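Nucleoporin NUP159 (Saccharomyces cerevisiae, PDB 1XIP) is a component of the nuclear pore complex whose N-terminal beta-propeller domain tethers the helicase Dbp5 to the pore during mRNA export. Local coordinates at residues I91-H96 with L132-N137. Numbering follows the deposited sequence.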
ATOM      1  N   ILE A  91       1.319  11.213   5.092  1.00 21.27           N
ATOM      2  CA  ILE A  91       1.519   9.780   4.970  1.00 20.06           C
ATOM      3  C   ILE A  91       0.289   9.088   4.419  1.00 19.86           C
ATOM      4  O   ILE A  91       0.333   7.906   4.075  1.00 19.78           O
ATOM      5  CB  ILE A  91       1.941   9.184   6.332  1.00 19.98           C
ATOM      6  CG1 ILE A  91       0.872   9.420   7.402  1.00 18.68           C
ATOM      7  CG2 ILE A  91       3.252   9.800   6.791  1.00 19.44           C
ATOM      8  CD1 ILE A  91       0.905   8.406   8.509  1.00 17.95           C
ATOM      9  N   PHE A  92      -0.805   9.837   4.312  1.00 19.51           N
ATOM     10  CA  PHE A  92      -2.102   9.255   4.020  1.00 19.35           C
ATOM     11  C   PHE A  92      -3.053  10.258   3.404  1.00 20.12           C
ATOM     12  O   PHE A  92      -3.257  11.337   3.916  1.00 20.02           O
ATOM     13  CB  PHE A  92      -2.738   8.666   5.287  1.00 18.33           C
ATOM     14  CG  PHE A  92      -4.095   8.081   5.058  1.00 16.33           C
ATOM     15  CD1 PHE A  92      -4.234   6.747   4.671  1.00 14.71           C
ATOM     16  CD2 PHE A  92      -5.242   8.857   5.202  1.00 14.78           C
ATOM     17  CE1 PHE A  92      -5.492   6.187   4.450  1.00 12.17           C
ATOM     18  CE2 PHE A  92      -6.513   8.298   4.984  1.00 13.64           C
ATOM     19  CZ  PHE A  92      -6.630   6.955   4.614  1.00 11.93           C
ATOM     20  N   VAL A  93      -3.687   9.839   2.327  1.00 21.54           N
ATOM     21  CA  VAL A  93      -4.502  10.705   1.500  1.00 22.42           C
ATOM     22  C   VAL A  93      -5.609   9.805   0.942  1.00 23.17           C
ATOM     23  O   VAL A  93      -5.339   8.649   0.598  1.00 23.35           O
ATOM     24  CB  VAL A  93      -3.604  11.325   0.407  1.00 22.51           C
ATOM     25  CG1 VAL A  93      -3.977  10.866  -1.008  1.00 23.24           C
ATOM     26  CG2 VAL A  93      -3.525  12.823   0.555  1.00 22.47           C
ATOM     27  N   CYS A  94      -6.851  10.294   0.904  1.00 23.86           N
ATOM     28  CA  CYS A  94      -7.968   9.459   0.456  1.00 24.92           C
ATOM     29  C   CYS A  94      -9.328  10.151   0.395  1.00 24.72           C
ATOM     30  O   CYS A  94      -9.621  11.014   1.220  1.00 25.07           O
ATOM     31  CB  CYS A  94      -8.063   8.197   1.319  1.00 24.98           C
ATOM     32  SG  CYS A  94      -9.292   8.242   2.630  1.00 29.40           S
ATOM     33  N   PHE A  95     -10.169   9.737  -0.559  1.00 24.23           N
ATOM     34  CA  PHE A  95     -11.523  10.274  -0.684  1.00 23.98           C
ATOM     35  C   PHE A  95     -12.475   9.538   0.223  1.00 24.61           C
ATOM     36  O   PHE A  95     -12.387   8.328   0.358  1.00 25.02           O
ATOM     37  CB  PHE A  95     -12.028  10.194  -2.122  1.00 23.30           C
ATOM     38  CG  PHE A  95     -11.247  11.031  -3.090  1.00 22.89           C
ATOM     39  CD1 PHE A  95     -10.189  10.481  -3.814  1.00 23.43           C
ATOM     40  CD2 PHE A  95     -11.559  12.355  -3.281  1.00 22.34           C
ATOM     41  CE1 PHE A  95      -9.460  11.247  -4.710  1.00 23.43           C
ATOM     42  CE2 PHE A  95     -10.844  13.132  -4.174  1.00 23.97           C
ATOM     43  CZ  PHE A  95      -9.788  12.573  -4.898  1.00 24.59           C
ATOM     44  N   HIS A  96     -13.400  10.278   0.831  1.00 25.31           N
ATOM     45  CA  HIS A  96     -14.408   9.713   1.721  1.00 25.81           C
ATOM     46  C   HIS A  96     -15.673  10.554   1.649  1.00 25.63           C
ATOM     47  O   HIS A  96     -15.696  11.684   2.122  1.00 26.04           O
ATOM     48  CB  HIS A  96     -13.893   9.679   3.168  1.00 25.92           C
ATOM     49  CG  HIS A  96     -14.918   9.217   4.166  1.00 28.75           C
ATOM     50  ND1 HIS A  96     -15.546  10.078   5.046  1.00 30.60           N
ATOM     51  CD2 HIS A  96     -15.428   7.984   4.420  1.00 30.13           C
ATOM     52  CE1 HIS A  96     -16.389   9.392   5.805  1.00 31.62           C
ATOM     53  NE2 HIS A  96     -16.336   8.120   5.445  1.00 31.02           N
ATOM     54  N   LEU A 132      -2.483   3.966   8.404  1.00 27.41           N
ATOM     55  CA  LEU A 132      -3.903   4.244   8.445  1.00 27.43           C
ATOM     56  C   LEU A 132      -4.553   3.516   7.312  1.00 28.08           C
ATOM     57  O   LEU A 132      -3.989   3.448   6.209  1.00 28.58           O
ATOM     58  CB  LEU A 132      -4.159   5.727   8.241  1.00 27.28           C
ATOM     59  CG  LEU A 132      -3.869   6.678   9.381  1.00 26.57           C
ATOM     60  CD1 LEU A 132      -2.757   7.613   8.993  1.00 25.90           C
ATOM     61  CD2 LEU A 132      -5.118   7.450   9.675  1.00 27.98           C
ATOM     62  N   LYS A 133      -5.734   2.971   7.571  1.00 28.43           N
ATOM     63  CA  LYS A 133      -6.580   2.428   6.528  1.00 29.08           C
ATOM     64  C   LYS A 133      -8.001   2.886   6.753  1.00 29.23           C
ATOM     65  O   LYS A 133      -8.528   2.845   7.882  1.00 28.11           O
ATOM     66  CB  LYS A 133      -6.544   0.908   6.527  1.00 29.66           C
ATOM     67  CG  LYS A 133      -5.845   0.265   5.330  1.00 33.38           C
ATOM     68  CD  LYS A 133      -6.630   0.393   4.001  1.00 38.89           C
ATOM     69  CE  LYS A 133      -5.668   0.340   2.762  1.00 41.49           C
ATOM     70  NZ  LYS A 133      -6.129   1.123   1.534  1.00 41.73           N
ATOM     71  N   ASN A 134      -8.627   3.324   5.670  1.00 29.72           N
ATOM     72  CA  ASN A 134     -10.029   3.649   5.709  1.00 30.70           C
ATOM     73  C   ASN A 134     -10.863   2.481   5.204  1.00 30.64           C
ATOM     74  O   ASN A 134     -10.548   1.903   4.164  1.00 30.57           O
ATOM     75  CB  ASN A 134     -10.298   4.889   4.882  1.00 30.91           C
ATOM     76  CG  ASN A 134     -11.768   5.137   4.691  1.00 33.10           C
ATOM     77  OD1 ASN A 134     -12.224   5.336   3.571  1.00 36.30           O
ATOM     78  ND2 ASN A 134     -12.529   5.111   5.790  1.00 33.50           N
ATOM     79  N   VAL A 135     -11.907   2.105   5.938  1.00 30.81           N
ATOM     80  CA  VAL A 135     -12.739   1.002   5.443  1.00 31.33           C
ATOM     81  C   VAL A 135     -14.143   1.436   5.021  1.00 31.79           C
ATOM     82  O   VAL A 135     -14.467   1.416   3.815  1.00 32.65           O
ATOM     83  CB  VAL A 135     -12.668  -0.304   6.299  1.00 31.05           C
ATOM     84  CG1 VAL A 135     -12.691  -0.013   7.783  1.00 30.71           C
ATOM     85  CG2 VAL A 135     -13.756  -1.269   5.886  1.00 31.36           C
ATOM     86  N   ASN A 136     -14.972   1.876   5.957  1.00 31.27           N
ATOM     87  CA  ASN A 136     -16.200   2.531   5.514  1.00 30.89           C
ATOM     88  C   ASN A 136     -16.252   3.940   6.043  1.00 30.76           C
ATOM     89  O   ASN A 136     -15.756   4.867   5.412  1.00 30.66           O
ATOM     90  CB  ASN A 136     -17.437   1.731   5.925  1.00 30.95           C
ATOM     91  CG  ASN A 136     -17.579   0.448   5.140  1.00 31.33           C
ATOM     92  OD1 ASN A 136     -17.711   0.463   3.912  1.00 32.09           O
ATOM     93  ND2 ASN A 136     -17.530  -0.679   5.841  1.00 31.66           N
ATOM     94  N   ASN A 137     -16.851   4.087   7.213  1.00 30.86           N
ATOM     95  CA  ASN A 137     -16.859   5.344   7.935  1.00 31.19           C
ATOM     96  C   ASN A 137     -15.895   5.280   9.092  1.00 30.71           C
ATOM     97  O   ASN A 137     -16.080   5.953  10.110  1.00 30.99           O
ATOM     98  CB  ASN A 137     -18.268   5.655   8.458  1.00 31.30           C
ATOM     99  CG  ASN A 137     -19.263   5.822   7.351  1.00 32.51           C
ATOM    100  OD1 ASN A 137     -19.069   6.640   6.437  1.00 34.01           O
ATOM    101  ND2 ASN A 137     -20.328   5.029   7.394  1.00 34.25           N
TER
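Phe92 lays one face of its ring against Leu132, whose CB makes a CH-pi contact over that face, 4.0 Å from the ring centroid. The phenyl gets there because CG stands anti to its backbone N (chi1 179°), which carries the ring across to the neighbouring strand. Past this face, Leu132 CD1 continues to Ile91 CD1, at 3.8 Å, while Asn134 CB comes up to the edge of the Phe92 ring and lies 4.2 Å from Cys94 SG. Farther along, the contact turns polar. His96 NE2 donates to Asn137 OD1 over 3.3 Å, a bent bond (145° at the hydrogen) that arrives in the carbonyl plane on a lone pair, with imidazole and amide nearly perpendicular. The carbonyl O of Asn136 also lies by the imidazole edge, 3.3 Å from His96 CD2; it accepts Asn134 ND2, which is bonded to Thr138 O as well. A leucine in place of His96 would probably leave Asn137 OD1 without this donor and the turn less firmly tied to strand 90-96. The two strands run almost parallel, 9° apart with axes 8.2 Å from each other, and each is the first strand, at the edge of its own four-stranded antiparallel sheet, the position nearest the central axis in a propeller blade: two successive blades, packed through side chains, with Ser103 of strand 99-104 and Leu139 of strand 138-143 continuing the packing around Phe92 and Leu132.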